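Local coordinates for lipase-specific foldase (Burkholderia glumae, PDB 2ES4), which helps the extracellular lipase to fold as it passes through the periplasm, acting as a lipase-specific chaperone, at residues Gln309-Thr314 / Ile322-Leu327; Ala288-Ile293 / Ser326-Ala331. One frame throughout, in Å; residues are numbered along the deposited sequence.

Contact 1 of 2, residues Gln309-Thr314 / Ile322-Leu327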
# COMPACT_ATOMS: atom_id res chain seq x y z
N GLN B 309 -28.22 -10.53 18.64
CA GLN B 309 -28.15 -10.93 20.03
C GLN B 309 -27.60 -12.35 20.16
O GLN B 309 -26.73 -12.61 20.98
CB GLN B 309 -29.52 -10.84 20.69
CG GLN B 309 -29.57 -11.29 22.14
CD GLN B 309 -30.92 -11.07 22.77
OE1 GLN B 309 -31.93 -11.59 22.31
NE2 GLN B 309 -30.93 -10.29 23.85
N LEU B 310 -28.11 -13.26 19.32
CA LEU B 310 -27.66 -14.64 19.32
C LEU B 310 -26.17 -14.70 19.00
O LEU B 310 -25.43 -15.45 19.63
CB LEU B 310 -28.43 -15.48 18.29
CG LEU B 310 -27.92 -16.91 18.07
CD1 LEU B 310 -28.13 -17.76 19.31
CD2 LEU B 310 -28.60 -17.51 16.88
N ARG B 311 -25.73 -13.87 18.04
CA ARG B 311 -24.33 -13.82 17.66
C ARG B 311 -23.46 -13.35 18.81
O ARG B 311 -22.42 -13.96 19.09
CB ARG B 311 -24.12 -12.88 16.49
CG ARG B 311 -23.82 -13.56 15.20
CD ARG B 311 -23.34 -12.63 14.11
NE ARG B 311 -24.35 -11.70 13.62
CZ ARG B 311 -24.54 -10.47 14.11
NH1 ARG B 311 -23.80 -10.03 15.12
NH2 ARG B 311 -25.50 -9.71 13.61
N GLN B 312 -23.91 -12.31 19.51
CA GLN B 312 -23.21 -11.75 20.66
C GLN B 312 -23.09 -12.72 21.82
O GLN B 312 -22.10 -12.70 22.55
CB GLN B 312 -23.89 -10.47 21.14
CG GLN B 312 -23.22 -9.17 20.70
CD GLN B 312 -23.25 -8.97 19.19
OE1 GLN B 312 -22.54 -9.64 18.44
NE2 GLN B 312 -24.07 -8.03 18.74
N GLN B 313 -24.09 -13.58 21.98
CA GLN B 313 -24.08 -14.56 23.06
C GLN B 313 -23.29 -15.81 22.72
O GLN B 313 -22.71 -16.45 23.60
CB GLN B 313 -25.51 -14.95 23.43
CG GLN B 313 -26.39 -13.78 23.83
CD GLN B 313 -27.84 -14.18 24.05
OE1 GLN B 313 -28.45 -14.84 23.20
NE2 GLN B 313 -28.39 -13.78 25.19
N THR B 314 -23.24 -16.15 21.43
CA THR B 314 -22.55 -17.34 20.94
C THR B 314 -21.04 -17.15 20.74
O THR B 314 -20.26 -18.07 21.01
CB THR B 314 -23.18 -17.82 19.61
OG1 THR B 314 -24.59 -18.02 19.80
CG2 THR B 314 -22.55 -19.12 19.13
N ILE B 322 -18.22 -10.26 15.18
CA ILE B 322 -18.10 -9.45 13.97
C ILE B 322 -17.83 -10.36 12.78
O ILE B 322 -18.38 -10.15 11.69
CB ILE B 322 -16.99 -8.39 14.10
CG1 ILE B 322 -17.39 -7.36 15.16
CG2 ILE B 322 -16.74 -7.70 12.76
CD1 ILE B 322 -16.40 -6.23 15.35
N ARG B 323 -17.00 -11.38 12.99
CA ARG B 323 -16.66 -12.32 11.93
C ARG B 323 -17.87 -13.14 11.51
O ARG B 323 -18.07 -13.37 10.31
CB ARG B 323 -15.53 -13.26 12.34
CG ARG B 323 -14.90 -13.95 11.15
CD ARG B 323 -13.83 -14.94 11.55
NE ARG B 323 -13.34 -15.67 10.38
CZ ARG B 323 -12.62 -16.79 10.43
NH1 ARG B 323 -12.30 -17.33 11.60
NH2 ARG B 323 -12.22 -17.37 9.31
N ALA B 324 -18.67 -13.57 12.48
CA ALA B 324 -19.86 -14.36 12.17
C ALA B 324 -20.85 -13.51 11.37
O ALA B 324 -21.49 -14.02 10.45
CB ALA B 324 -20.49 -14.86 13.43
N ALA B 325 -20.90 -12.21 11.68
CA ALA B 325 -21.79 -11.28 10.97
C ALA B 325 -21.36 -11.19 9.51
O ALA B 325 -22.21 -11.18 8.61
CB ALA B 325 -21.76 -9.90 11.62
N SER B 326 -20.05 -11.20 9.28
CA SER B 326 -19.47 -11.16 7.95
C SER B 326 -19.85 -12.42 7.18
O SER B 326 -20.32 -12.33 6.04
CB SER B 326 -17.95 -11.04 8.01
OG SER B 326 -17.36 -11.29 6.74
N LEU B 327 -19.66 -13.58 7.80
CA LEU B 327 -20.02 -14.84 7.16
C LEU B 327 -21.50 -14.96 6.85
O LEU B 327 -21.89 -15.55 5.85
CB LEU B 327 -19.52 -16.04 7.96
CG LEU B 327 -18.12 -16.57 7.65
CD1 LEU B 327 -17.11 -15.44 7.63
CD2 LEU B 327 -17.72 -17.64 8.65

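Contact 2 of 2, residues Ala288-Ile293 / Ser326-Ala331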
# COMPACT_ATOMS: atom_id res chain seq x y z
N ALA B 288 -27.41 -22.94 12.40
CA ALA B 288 -28.67 -23.67 12.57
C ALA B 288 -29.61 -22.89 13.50
O ALA B 288 -30.81 -22.81 13.24
CB ALA B 288 -28.42 -25.05 13.13
N GLU B 289 -29.04 -22.29 14.54
CA GLU B 289 -29.80 -21.48 15.50
C GLU B 289 -30.24 -20.18 14.87
O GLU B 289 -31.34 -19.69 15.13
CB GLU B 289 -28.96 -21.20 16.75
CG GLU B 289 -28.90 -22.34 17.74
CD GLU B 289 -30.25 -22.66 18.35
OE1 GLU B 289 -30.97 -23.50 17.78
OE2 GLU B 289 -30.60 -22.04 19.38
N ARG B 290 -29.37 -19.62 14.02
CA ARG B 290 -29.64 -18.38 13.30
C ARG B 290 -30.83 -18.61 12.37
O ARG B 290 -31.74 -17.77 12.29
CB ARG B 290 -28.42 -17.97 12.48
CG ARG B 290 -28.62 -16.78 11.56
CD ARG B 290 -27.65 -16.83 10.41
NE ARG B 290 -27.88 -18.00 9.56
CZ ARG B 290 -26.96 -18.59 8.80
NH1 ARG B 290 -25.72 -18.12 8.77
NH2 ARG B 290 -27.28 -19.66 8.09
N ASP B 291 -30.84 -19.76 11.70
CA ASP B 291 -31.91 -20.11 10.78
C ASP B 291 -33.25 -20.31 11.48
O ASP B 291 -34.30 -20.00 10.90
CB ASP B 291 -31.55 -21.34 9.95
CG ASP B 291 -30.46 -21.05 8.92
OD1 ASP B 291 -30.13 -19.87 8.70
OD2 ASP B 291 -29.95 -22.02 8.32
N ARG B 292 -33.23 -20.79 12.72
CA ARG B 292 -34.47 -20.97 13.48
C ARG B 292 -35.10 -19.62 13.77
O ARG B 292 -36.32 -19.48 13.70
CB ARG B 292 -34.23 -21.71 14.79
CG ARG B 292 -33.81 -23.15 14.64
CD ARG B 292 -34.04 -23.91 15.93
NE ARG B 292 -33.78 -23.10 17.11
CZ ARG B 292 -33.76 -23.56 18.36
NH1 ARG B 292 -33.97 -24.85 18.60
NH2 ARG B 292 -33.50 -22.73 19.36
N ILE B 293 -34.25 -18.63 14.05
CA ILE B 293 -34.73 -17.27 14.31
C ILE B 293 -35.28 -16.66 13.03
O ILE B 293 -36.37 -16.07 13.03
CB ILE B 293 -33.64 -16.35 14.87
CG1 ILE B 293 -33.18 -16.86 16.24
CG2 ILE B 293 -34.17 -14.91 14.98
CD1 ILE B 293 -32.13 -15.98 16.91
N SER B 326 -20.05 -11.20 9.28
CA SER B 326 -19.47 -11.16 7.95
C SER B 326 -19.85 -12.42 7.18
O SER B 326 -20.32 -12.33 6.04
CB SER B 326 -17.95 -11.04 8.01
OG SER B 326 -17.36 -11.29 6.74
N LEU B 327 -19.66 -13.58 7.80
CA LEU B 327 -20.02 -14.84 7.16
C LEU B 327 -21.50 -14.96 6.85
O LEU B 327 -21.89 -15.55 5.85
CB LEU B 327 -19.52 -16.04 7.96
CG LEU B 327 -18.12 -16.57 7.65
CD1 LEU B 327 -17.11 -15.44 7.63
CD2 LEU B 327 -17.72 -17.64 8.65
N ASP B 328 -22.33 -14.34 7.69
CA ASP B 328 -23.78 -14.35 7.50
C ASP B 328 -24.21 -13.56 6.27
O ASP B 328 -25.29 -13.80 5.72
CB ASP B 328 -24.50 -13.76 8.72
CG ASP B 328 -24.53 -14.70 9.91
OD1 ASP B 328 -24.16 -15.88 9.80
OD2 ASP B 328 -24.97 -14.23 10.98
N ARG B 329 -23.36 -12.63 5.83
CA ARG B 329 -23.65 -11.79 4.67
C ARG B 329 -23.25 -12.40 3.33
O ARG B 329 -23.23 -11.70 2.31
CB ARG B 329 -23.03 -10.40 4.85
CG ARG B 329 -23.68 -9.58 5.95
CD ARG B 329 -23.19 -8.13 5.95
NE ARG B 329 -21.78 -8.01 6.34
CZ ARG B 329 -21.34 -7.85 7.58
NH1 ARG B 329 -22.19 -7.79 8.61
NH2 ARG B 329 -20.04 -7.74 7.81
N GLY B 330 -22.97 -13.69 3.32
CA GLY B 330 -22.61 -14.34 2.09
C GLY B 330 -23.02 -15.79 2.06
O GLY B 330 -23.88 -16.20 2.85
N ALA B 331 -22.42 -16.55 1.15
CA ALA B 331 -22.71 -17.97 1.00
C ALA B 331 -21.79 -18.80 1.88
O ALA B 331 -20.71 -19.22 1.46
CB ALA B 331 -22.57 -18.38 -0.46

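Contact 1 of 2, residues Gln309-Thr314 / Ile322-Leu327
The side chain of Arg-311 reaches from helix 300-314 onto two neighbouring methyl groups of helix 320-328, those of Ala-324 and Ala-325. Its aliphatic part does the first touching: Arg-311 CD rests 3.7 Å from Ala-324 CB and 3.5 Å from Ala-325 N. Beyond CD the chain bends at chi3 (-68°), which lays the flat guanidinium over Ala-325, whose CB stands 3.7 Å above the guanidinium plane, over its centre. A methyl group on a charged face is thus the main feature here, with Ala-325 CB also 3.7 Å from Arg-311 NE. At chi1, -108°, Arg-311 sits well off any staggered position, a small strain accepted by the side chain in this pose. The NE is buried by the packing and has no hydrogen-bond partner in the model; Asp-328 OD2 makes only a long, weak ion pair with it. Tyr-286 of helix 263-294 also packs on Arg-311. On helix 300-314, Thr-314 OG1 bonds to Leu-310 O at 2.7 Å, coming from above the carbonyl plane, while the backbone N of Thr-314 reaches that oxygen from the opposite face; one carbonyl therefore takes two bonds in the last turn of the helix. The small alanines let the backbones approach to 7.1 Å between Arg-311 CA and Ala-324 CA. The arrangement is plain helix-helix packing, an arginine laid over two alanines, and it joins the last two helices of the C-terminal helical group in this all-helical chaperone.

Contact 2 of 2, residues Ala288-Ile293 / Ser326-Ala331
Charge joins the two segments: Arg-290 of helix 263-294 meets Asp-328, near the end of helix 320-328. Arg-290 NH1 donates to Asp-328 OD1 at 2.9 Å, with an N-H...O angle of 150°. The oxygen lies at the guanidinium edge and in its plane, but the nitrogen comes in above the carboxylate plane, as the two flat groups are turned 75° against each other. With CG anti to the backbone N (chi1 174°) and a bend at chi3, the Arg-290 chain brings its CD alongside the same carboxylate, 3.7 Å from Asp-328 OD1.

A second carboxylate grips another edge of the guanidinium, that of NE and NH2. Both these nitrogens of Arg-290 bond to OD1 of the adjacent Asp-291, at 3.0 Å and 2.9 Å, and approach it from the same face. Arg-290, Asp-291 and Asp-328 so form a salt-bridge network that ties the last helix of the chain to the long helix 263-294, and three in-plane bonds restrain the guanidinium from turning.

Hydrogen bonds with uncharged partners complete the Asp-328 end: its OD1 is bonded to Tyr-283 OH and its OD2 to Tyr-286 OH, both from helix 263-294. The paired positive charge and these hydroxyls would probably favour an ionised Asp-328. Close by, Arg-329 NE makes a salt bridge to an acidic side chain of another protein chain, and Ser-326 OG hydrogen-bonds to that chain as well.

How the contacts relate
Both contacts use helix 320-328, and their centres lie 9 Å apart near the C-terminal end of the chain. Contact 1 joins it to helix 300-314, the helix just before it, and is partly buried; contact 2 joins it to helix 263-294 and lies at the surface. The chemistry follows: in the first, methyl groups meet an arginine's aliphatic chain and guanidinium face, with no polar bond across, while ions and polar bonds dominate the second. The three helices close a compact group, since Leu-310 CD2 also packs on Arg-290 N at 3.6 Å and on Ile-293 CD1 at 3.8 Å. Tyr-286 borders both contacts.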